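Local atomic coordinates of tyrosine specific protein phosphatase (Trypanosoma cruzi, PDB entry 4AZ1), a protein that probably removes phosphate from phosphotyrosine residues of proteins as a protein tyrosine phosphatase. Residues Q15-R20 / K293-L298; F104-Y109 / S146-L151; S140-V145 / T152-P157; H197-S202 / R273-F278. All coordinates share one frame; numbering follows the deposited sequence.

Contact 1. Residues Q15-R20 / K293-L298; sequences QAQYER and KALVGL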
loop_
_atom_site.group_PDB
_atom_site.type_symbol
_atom_site.label_atom_id
_atom_site.label_comp_id
_atom_site.label_asym_id
_atom_site.label_seq_id
_atom_site.Cartn_x
_atom_site.Cartn_y
_atom_site.Cartn_z
ATOM N N GLN A 15 -5.217 47.374 -1.112
ATOM C CA GLN A 15 -3.938 47.330 -0.413
ATOM C C GLN A 15 -4.100 46.933 1.061
ATOM O O GLN A 15 -3.353 46.093 1.568
ATOM C CB GLN A 15 -3.211 48.679 -0.533
ATOM C CG GLN A 15 -1.781 48.668 0.008
ATOM C CD GLN A 15 -0.885 47.672 -0.726
ATOM O OE1 GLN A 15 -1.082 47.397 -1.914
ATOM N NE2 GLN A 15 0.099 47.120 -0.015
ATOM N N ALA A 16 -5.065 47.546 1.746
ATOM C CA ALA A 16 -5.309 47.233 3.150
ATOM C C ALA A 16 -5.755 45.776 3.320
ATOM O O ALA A 16 -5.374 45.112 4.292
ATOM C CB ALA A 16 -6.342 48.191 3.751
ATOM N N GLN A 17 -6.566 45.285 2.389
ATOM C CA GLN A 17 -6.980 43.885 2.422
ATOM C C GLN A 17 -5.768 42.968 2.310
ATOM O O GLN A 17 -5.621 42.027 3.084
ATOM C CB GLN A 17 -7.959 43.572 1.288
ATOM C CG GLN A 17 -9.346 44.178 1.460
ATOM C CD GLN A 17 -10.209 43.956 0.230
ATOM O OE1 GLN A 17 -9.695 43.700 -0.869
ATOM N NE2 GLN A 17 -11.526 44.035 0.405
ATOM N N TYR A 18 -4.899 43.247 1.346
ATOM C CA TYR A 18 -3.712 42.426 1.140
ATOM C C TYR A 18 -2.804 42.445 2.374
ATOM O O TYR A 18 -2.300 41.405 2.791
ATOM C CB TYR A 18 -2.948 42.895 -0.101
ATOM C CG TYR A 18 -1.744 42.046 -0.445
ATOM C CD1 TYR A 18 -0.514 42.286 0.153
ATOM C CD2 TYR A 18 -1.833 41.020 -1.372
ATOM C CE1 TYR A 18 0.591 41.521 -0.154
ATOM C CE2 TYR A 18 -0.727 40.248 -1.690
ATOM C CZ TYR A 18 0.484 40.507 -1.074
ATOM O OH TYR A 18 1.599 39.752 -1.372
ATOM N N GLU A 19 -2.626 43.628 2.959
ATOM C CA GLU A 19 -1.784 43.811 4.128
ATOM C C GLU A 19 -2.352 43.169 5.398
ATOM O O GLU A 19 -1.601 42.670 6.234
ATOM C CB GLU A 19 -1.554 45.309 4.367
ATOM C CG GLU A 19 -0.615 45.944 3.350
ATOM C CD GLU A 19 -0.352 47.420 3.628
ATOM O OE1 GLU A 19 -0.793 47.926 4.689
ATOM O OE2 GLU A 19 0.301 48.068 2.779
ATOM N N ARG A 20 -3.668 43.221 5.558
ATOM C CA ARG A 20 -4.314 42.574 6.689
ATOM C C ARG A 20 -4.156 41.045 6.604
ATOM O O ARG A 20 -3.860 40.396 7.611
ATOM C CB ARG A 20 -5.796 42.939 6.763
ATOM C CG ARG A 20 -6.566 42.042 7.717
ATOM C CD ARG A 20 -7.993 42.484 7.950
ATOM N NE ARG A 20 -8.787 41.356 8.436
ATOM C CZ ARG A 20 -10.044 41.429 8.853
ATOM N NH1 ARG A 20 -10.675 42.594 8.866
ATOM N NH2 ARG A 20 -10.667 40.329 9.264
ATOM N N LYS A 293 -10.980 40.323 -8.353
ATOM C CA LYS A 293 -10.055 40.355 -9.487
ATOM C C LYS A 293 -8.757 41.120 -9.197
ATOM O O LYS A 293 -7.666 40.642 -9.515
ATOM C CB LYS A 293 -10.767 40.915 -10.723
ATOM C CG LYS A 293 -9.907 41.042 -11.959
ATOM C CD LYS A 293 -10.728 41.492 -13.170
ATOM C CE LYS A 293 -11.808 40.474 -13.535
ATOM N NZ LYS A 293 -13.133 40.767 -12.909
ATOM N N ALA A 294 -8.875 42.297 -8.584
ATOM C CA ALA A 294 -7.697 43.076 -8.193
ATOM C C ALA A 294 -6.822 42.350 -7.150
ATOM O O ALA A 294 -5.591 42.437 -7.201
ATOM C CB ALA A 294 -8.114 44.441 -7.685
ATOM N N LEU A 295 -7.453 41.651 -6.206
ATOM C CA LEU A 295 -6.710 40.885 -5.201
ATOM C C LEU A 295 -5.993 39.701 -5.831
ATOM O O LEU A 295 -4.808 39.475 -5.567
ATOM C CB LEU A 295 -7.638 40.376 -4.097
ATOM C CG LEU A 295 -8.056 41.377 -3.025
ATOM C CD1 LEU A 295 -8.943 40.704 -1.987
ATOM C CD2 LEU A 295 -6.823 41.960 -2.367
ATOM N N VAL A 296 -6.725 38.941 -6.646
ATOM C CA VAL A 296 -6.154 37.858 -7.444
ATOM C C VAL A 296 -4.978 38.406 -8.256
ATOM O O VAL A 296 -3.934 37.759 -8.366
ATOM C CB VAL A 296 -7.225 37.236 -8.376
ATOM C CG1 VAL A 296 -6.601 36.292 -9.404
ATOM C CG2 VAL A 296 -8.271 36.504 -7.556
ATOM N N GLY A 297 -5.147 39.613 -8.794
ATOM C CA GLY A 297 -4.088 40.283 -9.531
ATOM C C GLY A 297 -2.829 40.495 -8.706
ATOM O O GLY A 297 -1.719 40.242 -9.181
ATOM N N LEU A 298 -2.997 40.959 -7.471
ATOM C CA LEU A 298 -1.862 41.143 -6.562
ATOM C C LEU A 298 -1.167 39.831 -6.168
ATOM O O LEU A 298 0.033 39.810 -5.873
ATOM C CB LEU A 298 -2.309 41.878 -5.300
ATOM C CG LEU A 298 -2.409 43.392 -5.397
ATOM C CD1 LEU A 298 -2.798 43.993 -4.057
ATOM C CD2 LEU A 298 -1.079 43.944 -5.866
#
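Q17 and Y18 of helix 14-30 pair with L295 and L298 of helix 293-299 respectively. Q17 can be followed outward from its backbone. Its CB lies near the L295 methyl CD2, 4.2 Å away, and the chain then runs extended, crossing the leucine at about a right angle. Next, CD comes beside L295 CD1. At the tip, OE1 sits against the forked end of the leucine, with L295 CD1 at 3.3 Å and L295 CG at 3.6 Å. This is a van der Waals contact of a carbonyl oxygen with carbon. The other amide atom, NE2, is bonded to the carbonyl of F9, which helps fix the rotation of the group. Y18 turns its ring the other way, with CG anti to the backbone N (chi1 -176°), and its ring carbon CD2 meets L298 CB obliquely at 4.0 Å. L298 CD1 reaches Y18 CB at 4.1 Å. No hydrogen bond joins the two helices. M285 and F278 of helix 274-288 pack against L295, closing the buried side, while L298 lies toward solvent. The axes of the two short helical segments pass 10.4 Å apart at -53°, an obliquely crossed helix pair that joins the N-terminal helix 14-30 to the C-terminal helix 293-299 beside helix 274-288.

Contact 2. Residues F104-Y109 / S146-L151; sequences FLAMLY and SGNCGL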
loop_
_atom_site.group_PDB
_atom_site.type_symbol
_atom_site.label_atom_id
_atom_site.label_comp_id
_atom_site.label_asym_id
_atom_site.label_seq_id
_atom_site.Cartn_x
_atom_site.Cartn_y
_atom_site.Cartn_z
ATOM N N PHE A 104 -4.497 3.270 4.504
ATOM C CA PHE A 104 -5.430 4.329 4.141
ATOM C C PHE A 104 -6.755 3.694 3.715
ATOM O O PHE A 104 -7.831 4.083 4.191
ATOM C CB PHE A 104 -4.825 5.169 3.019
ATOM C CG PHE A 104 -5.695 6.314 2.552
ATOM C CD1 PHE A 104 -5.912 7.423 3.361
ATOM C CD2 PHE A 104 -6.265 6.294 1.286
ATOM C CE1 PHE A 104 -6.695 8.488 2.912
ATOM C CE2 PHE A 104 -7.056 7.354 0.834
ATOM C CZ PHE A 104 -7.266 8.447 1.642
ATOM N N LEU A 105 -6.670 2.697 2.840
ATOM C CA LEU A 105 -7.869 2.030 2.329
ATOM C C LEU A 105 -8.600 1.287 3.440
ATOM O O LEU A 105 -9.843 1.254 3.479
ATOM C CB LEU A 105 -7.518 1.070 1.183
ATOM C CG LEU A 105 -6.903 1.723 -0.065
ATOM C CD1 LEU A 105 -6.683 0.710 -1.207
ATOM C CD2 LEU A 105 -7.733 2.886 -0.553
ATOM N N ALA A 106 -7.829 0.680 4.340
ATOM C CA ALA A 106 -8.418 -0.046 5.460
ATOM C C ALA A 106 -9.200 0.909 6.354
ATOM O O ALA A 106 -10.267 0.559 6.879
ATOM C CB ALA A 106 -7.342 -0.750 6.268
ATOM N N MET A 107 -8.644 2.102 6.546
ATOM C CA MET A 107 -9.309 3.148 7.310
ATOM C C MET A 107 -10.624 3.516 6.649
ATOM O O MET A 107 -11.655 3.551 7.317
ATOM C CB MET A 107 -8.419 4.388 7.432
ATOM C CG MET A 107 -9.042 5.525 8.242
ATOM S SD MET A 107 -10.053 6.659 7.241
ATOM C CE MET A 107 -8.856 7.087 5.961
ATOM N N LEU A 108 -10.586 3.783 5.339
ATOM C CA LEU A 108 -11.792 4.146 4.605
ATOM C C LEU A 108 -12.842 3.073 4.797
ATOM O O LEU A 108 -14.032 3.364 4.974
ATOM C CB LEU A 108 -11.500 4.273 3.113
ATOM C CG LEU A 108 -10.613 5.430 2.689
ATOM C CD1 LEU A 108 -10.484 5.438 1.171
ATOM C CD2 LEU A 108 -11.241 6.725 3.211
ATOM N N TYR A 109 -12.384 1.825 4.776
ATOM C CA TYR A 109 -13.279 0.689 4.831
ATOM C C TYR A 109 -13.867 0.480 6.219
ATOM O O TYR A 109 -15.079 0.335 6.363
ATOM C CB TYR A 109 -12.563 -0.586 4.373
ATOM C CG TYR A 109 -13.489 -1.770 4.336
ATOM C CD1 TYR A 109 -14.352 -1.967 3.259
ATOM C CD2 TYR A 109 -13.531 -2.678 5.388
ATOM C CE1 TYR A 109 -15.221 -3.045 3.229
ATOM C CE2 TYR A 109 -14.400 -3.765 5.362
ATOM C CZ TYR A 109 -15.237 -3.940 4.280
ATOM O OH TYR A 109 -16.100 -5.010 4.250
ATOM N N SER A 146 -2.125 -5.872 -0.787
ATOM C CA SER A 146 -1.883 -7.135 -0.123
ATOM C C SER A 146 -1.859 -6.922 1.392
ATOM O O SER A 146 -2.219 -7.818 2.164
ATOM C CB SER A 146 -0.568 -7.730 -0.608
ATOM O OG SER A 146 -0.252 -8.900 0.121
ATOM N N GLY A 147 -1.439 -5.724 1.800
ATOM C CA GLY A 147 -1.292 -5.392 3.208
ATOM C C GLY A 147 -2.601 -5.400 3.971
ATOM O O GLY A 147 -3.676 -5.318 3.374
ATOM N N ASN A 148 -2.505 -5.499 5.296
ATOM C CA ASN A 148 -3.674 -5.469 6.169
ATOM C C ASN A 148 -4.701 -6.543 5.817
ATOM O O ASN A 148 -5.904 -6.275 5.803
ATOM C CB ASN A 148 -4.327 -4.082 6.150
ATOM C CG ASN A 148 -3.421 -2.997 6.713
ATOM O OD1 ASN A 148 -2.655 -3.234 7.645
ATOM N ND2 ASN A 148 -3.507 -1.805 6.150
ATOM N N CYS A 149 -4.211 -7.745 5.513
ATOM C CA CYS A 149 -5.051 -8.889 5.146
ATOM C C CYS A 149 -5.849 -8.728 3.847
ATOM O O CYS A 149 -6.739 -9.538 3.549
ATOM C CB CYS A 149 -5.957 -9.303 6.312
ATOM S SG CYS A 149 -5.008 -9.958 7.702
ATOM N N GLY A 150 -5.520 -7.687 3.084
ATOM C CA GLY A 150 -6.018 -7.532 1.731
ATOM C C GLY A 150 -7.311 -6.761 1.544
ATOM O O GLY A 150 -8.332 -7.057 2.167
ATOM N N LEU A 151 -7.268 -5.766 0.667
ATOM C CA LEU A 151 -8.480 -5.078 0.232
ATOM C C LEU A 151 -8.459 -4.981 -1.282
ATOM O O LEU A 151 -7.390 -4.932 -1.907
ATOM C CB LEU A 151 -8.583 -3.672 0.828
ATOM C CG LEU A 151 -8.779 -3.499 2.339
ATOM C CD1 LEU A 151 -7.521 -2.954 3.012
ATOM C CD2 LEU A 151 -9.961 -2.585 2.622
#
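The Y109 ring and the N148 amide are the flat groups here, and both meet aliphatic carbon. L151 CD2 comes to the ring obliquely, 4.0 Å from Y109 CG and 3.7 Å from Y109 CB, while K112 makes a cation-pi contact with the same ring. The N148 amide brings its nitrogen end to the helix, with ND2 4.0 Å from A106 CB. Between the two lies L151, whose methyls divide the work. CD1 rests on A106, 3.9 Å from its CB, and CD2 touches Y109 CB and the L105 carbonyl oxygen. The chi2 of L151, 109°, is away from a staggered value, and this twist spreads the fork across L105, A106 and Y109. N148 sits in a type I' beta turn from G147 to G150, closed by G150 N to G147 O at 3.0 Å, and L151 begins the strand after it. D53 of the second subunit accepts bonds from the N-H groups of S146 and G147. Y109 OH is bonded to the carbonyl of P182. Helix 101-110 thus lies between the hairpin turn and the central sheet, where L108 and Y109 touch L176 of strand 169-177 as well as strand 184-191.

Contact 3. Residues S140-V145 / T152-P157; sequences SGSIAV and TISEDP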
loop_
_atom_site.group_PDB
_atom_site.type_symbol
_atom_site.label_atom_id
_atom_site.label_comp_id
_atom_site.label_asym_id
_atom_site.label_seq_id
_atom_site.Cartn_x
_atom_site.Cartn_y
_atom_site.Cartn_z
ATOM N N SER A 140 -8.516 -2.996 -15.730
ATOM C CA SER A 140 -9.540 -4.035 -15.573
ATOM C C SER A 140 -10.722 -3.543 -14.732
ATOM O O SER A 140 -11.767 -4.194 -14.688
ATOM C CB SER A 140 -8.945 -5.294 -14.918
ATOM O OG SER A 140 -8.742 -5.102 -13.520
ATOM N N GLY A 141 -10.546 -2.405 -14.060
ATOM C CA GLY A 141 -11.580 -1.861 -13.196
ATOM C C GLY A 141 -11.404 -2.155 -11.711
ATOM O O GLY A 141 -12.165 -1.635 -10.888
ATOM N N SER A 142 -10.413 -2.981 -11.369
ATOM C CA SER A 142 -10.127 -3.345 -9.973
ATOM C C SER A 142 -8.625 -3.388 -9.724
ATOM O O SER A 142 -7.881 -3.921 -10.541
ATOM C CB SER A 142 -10.667 -4.748 -9.652
ATOM O OG SER A 142 -12.077 -4.781 -9.600
ATOM N N ILE A 143 -8.182 -2.851 -8.592
ATOM C CA ILE A 143 -6.829 -3.118 -8.107
ATOM C C ILE A 143 -6.896 -3.604 -6.652
ATOM O O ILE A 143 -7.916 -3.423 -5.975
ATOM C CB ILE A 143 -5.935 -1.879 -8.211
ATOM C CG1 ILE A 143 -6.545 -0.728 -7.415
ATOM C CG2 ILE A 143 -5.740 -1.477 -9.665
ATOM C CD1 ILE A 143 -5.760 0.579 -7.528
ATOM N N ALA A 144 -5.817 -4.209 -6.166
ATOM C CA ALA A 144 -5.809 -4.735 -4.796
ATOM C C ALA A 144 -4.550 -4.332 -4.011
ATOM O O ALA A 144 -3.500 -4.031 -4.602
ATOM C CB ALA A 144 -5.978 -6.255 -4.812
ATOM N N VAL A 145 -4.674 -4.288 -2.685
ATOM C CA VAL A 145 -3.508 -4.183 -1.816
ATOM C C VAL A 145 -3.360 -5.510 -1.093
ATOM O O VAL A 145 -4.346 -6.221 -0.849
ATOM C CB VAL A 145 -3.581 -3.003 -0.820
ATOM C CG1 VAL A 145 -3.450 -1.664 -1.550
ATOM C CG2 VAL A 145 -4.874 -3.058 0.016
ATOM N N THR A 152 -9.642 -4.968 -1.875
ATOM C CA THR A 152 -9.761 -4.719 -3.297
ATOM C C THR A 152 -10.550 -3.430 -3.436
ATOM O O THR A 152 -11.499 -3.192 -2.681
ATOM C CB THR A 152 -10.475 -5.880 -3.997
ATOM O OG1 THR A 152 -9.669 -7.063 -3.893
ATOM C CG2 THR A 152 -10.738 -5.568 -5.475
ATOM N N ILE A 153 -10.143 -2.574 -4.363
ATOM C CA ILE A 153 -10.917 -1.372 -4.666
ATOM C C ILE A 153 -11.273 -1.370 -6.163
ATOM O O ILE A 153 -10.425 -1.669 -7.022
ATOM C CB ILE A 153 -10.186 -0.089 -4.173
ATOM C CG1 ILE A 153 -10.973 1.179 -4.526
ATOM C CG2 ILE A 153 -8.789 -0.023 -4.709
ATOM C CD1 ILE A 153 -10.327 2.464 -3.931
ATOM N N SER A 154 -12.536 -1.082 -6.474
ATOM C CA SER A 154 -13.035 -1.272 -7.831
ATOM C C SER A 154 -13.825 -0.073 -8.291
ATOM O O SER A 154 -14.358 0.688 -7.474
ATOM C CB SER A 154 -13.958 -2.496 -7.913
ATOM O OG SER A 154 -13.412 -3.608 -7.243
ATOM N N GLU A 155 -13.926 0.083 -9.606
ATOM C CA GLU A 155 -14.800 1.090 -10.175
ATOM C C GLU A 155 -16.239 0.600 -10.016
ATOM O O GLU A 155 -16.519 -0.564 -10.265
ATOM C CB GLU A 155 -14.463 1.323 -11.650
ATOM C CG GLU A 155 -15.347 2.384 -12.306
ATOM C CD GLU A 155 -14.793 2.909 -13.619
ATOM O OE1 GLU A 155 -13.788 2.340 -14.121
ATOM O OE2 GLU A 155 -15.373 3.896 -14.142
ATOM N N ASP A 156 -17.136 1.471 -9.565
ATOM C CA ASP A 156 -18.542 1.097 -9.416
ATOM C C ASP A 156 -19.118 0.761 -10.791
ATOM O O ASP A 156 -19.152 1.621 -11.677
ATOM C CB ASP A 156 -19.326 2.234 -8.746
ATOM C CG ASP A 156 -20.739 1.822 -8.321
ATOM O OD1 ASP A 156 -21.430 1.089 -9.079
ATOM O OD2 ASP A 156 -21.159 2.251 -7.219
ATOM N N PRO A 157 -19.548 -0.505 -10.983
ATOM C CA PRO A 157 -20.026 -0.977 -12.290
ATOM C C PRO A 157 -21.243 -0.212 -12.792
ATOM O O PRO A 157 -21.494 -0.194 -14.000
ATOM C CB PRO A 157 -20.441 -2.435 -12.022
ATOM C CG PRO A 157 -19.702 -2.837 -10.802
ATOM C CD PRO A 157 -19.497 -1.588 -9.982
#
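S142-V145 and T152-E155 form a beta hairpin, an antiparallel pair at the edge of the central mixed sheet, with 142-145 the outermost strand within this chain, although A144 also makes backbone hydrogen bonds to the second subunit. Its tight part is the backbone ladder. I143 and I153 are a hydrogen-bonded pair, I143 N to I153 O at 3.0 Å and I153 N to I143 O at 2.9 Å. Beyond the strand start, G141 O accepts the N-H of E155 at 2.8 Å and lies 3.2 Å from S154 CA as a CA-H...O contact. On the face of the isoleucines the two side chains lie side by side. With chi1 at 58°, I143 CG1 occupies the crowded position between the backbone N and carbonyl carbon, and from there it meets I153 CG2 at 3.6 Å. I153 continues inward onto L174 and L176 of strand 169-177 and is buried. Fewer close contacts cross the other face within the hairpin, and its residues S142, A144, T152 and S154 are partly exposed. There A144 CB comes no nearer to T152 than 3.9 Å, at OG1, and Y51 and F127 of the second subunit cover these two residues. Nearer the start of strand 142-145 the serines reach across a non-hydrogen-bonded pair, S142 OG and S154 OG sharing a hydrogen bond of 3.0 Å that either could donate.

Contact 4. Residues H197-S202 / R273-F278; sequences HGIPQS and RMEQYF. With EDO (1,2-ethanediol), chain C.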
loop_
_atom_site.group_PDB
_atom_site.type_symbol
_atom_site.label_atom_id
_atom_site.label_comp_id
_atom_site.label_asym_id
_atom_site.label_seq_id
_atom_site.Cartn_x
_atom_site.Cartn_y
_atom_site.Cartn_z
ATOM N N HIS A 197 1.439 26.189 -4.101
ATOM C CA HIS A 197 2.082 27.508 -4.310
ATOM C C HIS A 197 1.292 28.447 -5.218
ATOM O O HIS A 197 1.769 29.536 -5.524
ATOM C CB HIS A 197 3.523 27.396 -4.852
ATOM C CG HIS A 197 4.464 26.663 -3.943
ATOM N ND1 HIS A 197 4.724 25.312 -4.073
ATOM C CD2 HIS A 197 5.220 27.090 -2.908
ATOM C CE1 HIS A 197 5.595 24.943 -3.153
ATOM N NE2 HIS A 197 5.913 26.001 -2.429
ATOM N N GLY A 198 0.107 28.029 -5.664
ATOM C CA GLY A 198 -0.739 28.898 -6.473
ATOM C C GLY A 198 -2.099 29.108 -5.817
ATOM O O GLY A 198 -2.274 28.794 -4.637
ATOM N N ILE A 199 -3.059 29.635 -6.578
ATOM C CA ILE A 199 -4.448 29.770 -6.123
ATOM C C ILE A 199 -5.404 29.069 -7.111
ATOM O O ILE A 199 -5.008 28.757 -8.241
ATOM C CB ILE A 199 -4.836 31.246 -5.985
ATOM C CG1 ILE A 199 -4.748 31.936 -7.341
ATOM C CG2 ILE A 199 -3.926 31.950 -4.963
ATOM C CD1 ILE A 199 -5.279 33.366 -7.326
ATOM N N PRO A 200 -6.650 28.794 -6.686
ATOM C CA PRO A 200 -7.546 28.100 -7.624
ATOM C C PRO A 200 -7.765 28.874 -8.916
ATOM O O PRO A 200 -7.884 30.111 -8.901
ATOM C CB PRO A 200 -8.853 27.993 -6.840
ATOM C CG PRO A 200 -8.398 27.877 -5.411
ATOM C CD PRO A 200 -7.211 28.825 -5.320
ATOM N N GLN A 201 -7.800 28.139 -10.025
ATOM C CA GLN A 201 -8.003 28.729 -11.343
ATOM C C GLN A 201 -9.362 29.411 -11.443
ATOM O O GLN A 201 -9.485 30.470 -12.081
ATOM C CB GLN A 201 -7.823 27.671 -12.442
ATOM C CG GLN A 201 -6.353 27.281 -12.663
ATOM C CD GLN A 201 -6.174 25.962 -13.408
ATOM O OE1 GLN A 201 -7.094 25.473 -14.074
ATOM N NE2 GLN A 201 -4.980 25.378 -13.290
ATOM N N SER A 202 -10.374 28.818 -10.806
ATOM C CA SER A 202 -11.686 29.477 -10.693
ATOM C C SER A 202 -12.376 29.225 -9.345
ATOM O O SER A 202 -12.306 28.124 -8.797
ATOM C CB SER A 202 -12.617 29.056 -11.842
ATOM O OG SER A 202 -12.951 27.681 -11.751
ATOM N N ARG A 273 0.501 28.058 3.677
ATOM C CA ARG A 273 1.072 29.158 2.893
ATOM C C ARG A 273 0.161 30.356 2.928
ATOM O O ARG A 273 -1.056 30.208 3.045
ATOM C CB ARG A 273 1.294 28.731 1.428
ATOM C CG ARG A 273 2.080 27.438 1.293
ATOM C CD ARG A 273 2.579 27.213 -0.142
ATOM N NE ARG A 273 2.919 25.805 -0.381
ATOM C CZ ARG A 273 4.033 25.215 0.064
ATOM N NH1 ARG A 273 4.905 25.903 0.801
ATOM N NH2 ARG A 273 4.274 23.933 -0.212
ATOM N N MET A 274 0.755 31.540 2.807
ATOM C CA MET A 274 0.010 32.788 2.931
ATOM C C MET A 274 -1.152 32.840 1.930
ATOM O O MET A 274 -2.281 33.209 2.280
ATOM C CB MET A 274 0.957 33.983 2.753
ATOM C CG MET A 274 0.310 35.354 2.950
ATOM S SD MET A 274 -0.542 35.934 1.453
ATOM C CE MET A 274 0.854 36.553 0.504
ATOM N N GLU A 275 -0.884 32.459 0.685
ATOM C CA GLU A 275 -1.913 32.567 -0.346
ATOM C C GLU A 275 -3.024 31.560 -0.099
ATOM O O GLU A 275 -4.148 31.772 -0.543
ATOM C CB GLU A 275 -1.336 32.423 -1.765
ATOM C CG GLU A 275 -0.872 31.034 -2.100
ATOM C CD GLU A 275 0.519 30.734 -1.573
ATOM O OE1 GLU A 275 1.111 31.605 -0.879
ATOM O OE2 GLU A 275 1.019 29.625 -1.867
ATOM N N GLN A 276 -2.733 30.485 0.636
ATOM C CA GLN A 276 -3.794 29.527 0.962
ATOM C C GLN A 276 -4.750 30.125 2.000
ATOM O O GLN A 276 -5.941 29.863 1.962
ATOM C CB GLN A 276 -3.209 28.185 1.445
ATOM C CG GLN A 276 -2.564 27.357 0.306
ATOM C CD GLN A 276 -1.583 26.323 0.840
ATOM O OE1 GLN A 276 -1.371 26.240 2.054
ATOM N NE2 GLN A 276 -0.965 25.548 -0.062
ATOM N N TYR A 277 -4.217 30.926 2.918
ATOM C CA TYR A 277 -5.036 31.611 3.918
ATOM C C TYR A 277 -5.862 32.698 3.221
ATOM O O TYR A 277 -7.060 32.898 3.499
ATOM C CB TYR A 277 -4.114 32.216 4.997
ATOM C CG TYR A 277 -4.828 32.956 6.115
ATOM C CD1 TYR A 277 -5.578 32.268 7.074
ATOM C CD2 TYR A 277 -4.729 34.335 6.230
ATOM C CE1 TYR A 277 -6.229 32.950 8.111
ATOM C CE2 TYR A 277 -5.376 35.029 7.260
ATOM C CZ TYR A 277 -6.118 34.323 8.199
ATOM O OH TYR A 277 -6.752 35.002 9.225
ATOM N N PHE A 278 -5.212 33.389 2.293
ATOM C CA PHE A 278 -5.891 34.373 1.462
ATOM C C PHE A 278 -7.109 33.773 0.743
ATOM O O PHE A 278 -8.178 34.395 0.708
ATOM C CB PHE A 278 -4.908 34.945 0.453
ATOM C CG PHE A 278 -5.084 36.404 0.223
ATOM C CD1 PHE A 278 -6.360 36.941 0.043
ATOM C CD2 PHE A 278 -3.985 37.252 0.209
ATOM C CE1 PHE A 278 -6.531 38.310 -0.164
ATOM C CE2 PHE A 278 -4.144 38.628 0.009
ATOM C CZ PHE A 278 -5.420 39.157 -0.179
HETATM C C1 EDO C . -9.572 32.158 -5.908
HETATM O O1 EDO C . -9.104 32.531 -7.211
HETATM C C2 EDO C . -11.021 31.718 -6.042
HETATM O O2 EDO C . -11.492 31.253 -4.777
HETATM O O HOH W 1 -0.741 27.466 -2.726
#
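This contact joins the WPD loop of the phosphatase fold, recognisable in the W194 to G198 sequence, to the N-terminus of helix 274-288. H197 and R273 make a stack at its outer end, the guanidinium lying flat on the imidazole, planes 20° apart and centres 3.6 Å apart, with H197 NE2 over the guanidinium centre, 3.2 Å from R273 CZ. R273 NE is meanwhile held by a salt bridge to D196, and a bound formic acid molecule, probably from the crystallisation liquor, lies close to the arginine. Both stacked residues also touch a crystal neighbour. Further in, E275 curls back toward the loop, its CG between backbone N and carbonyl carbon (chi1 70°) and its chain bent beyond. Its OE2 comes 3.4 Å from H197 CA, and its CB meets I199 CG2 at 4.1 Å. One water donates to G198 O at 2.8 Å and to E275 OE2 at 2.9 Å, tying loop to helix where no direct hydrogen bond exists. R273 occupies the N-cap position, and the side chain of Q276 accepts its backbone N-H at OE1, from above the carbonyl plane. Past I199, the loop holds a 1,2-ethanediol, probably of the same origin as the formic acid, whose O1 donates to P200 O at 3.2 Å.

Overall arrangement
The four contacts form two groups on opposite sides of the chain's centre. Contacts 1 and 4, centres 12 Å apart, meet through helices 274-288, 14-30 and 293-299: F278 of contact 4 packs by CE2 on CD2 of Y18 at 3.6 Å, and V296 meets I199. Contacts 2 and 3, centres 13 Å apart, share one hairpin, with L151 O and V145 N 2.9 Å apart in a probable hydrogen bond. The groups lie far apart, contacts 1 and 2 being 45 Å between centres. In the dimer the turn of contact 2 meets contact 4 of the second subunit, C149 packing on its R273. S146 bonds Q272 and packs on A228 there, the latter in the HCSAGIGR signature motif (P-loop), probably placing this turn at the neighbour's active-site entrance.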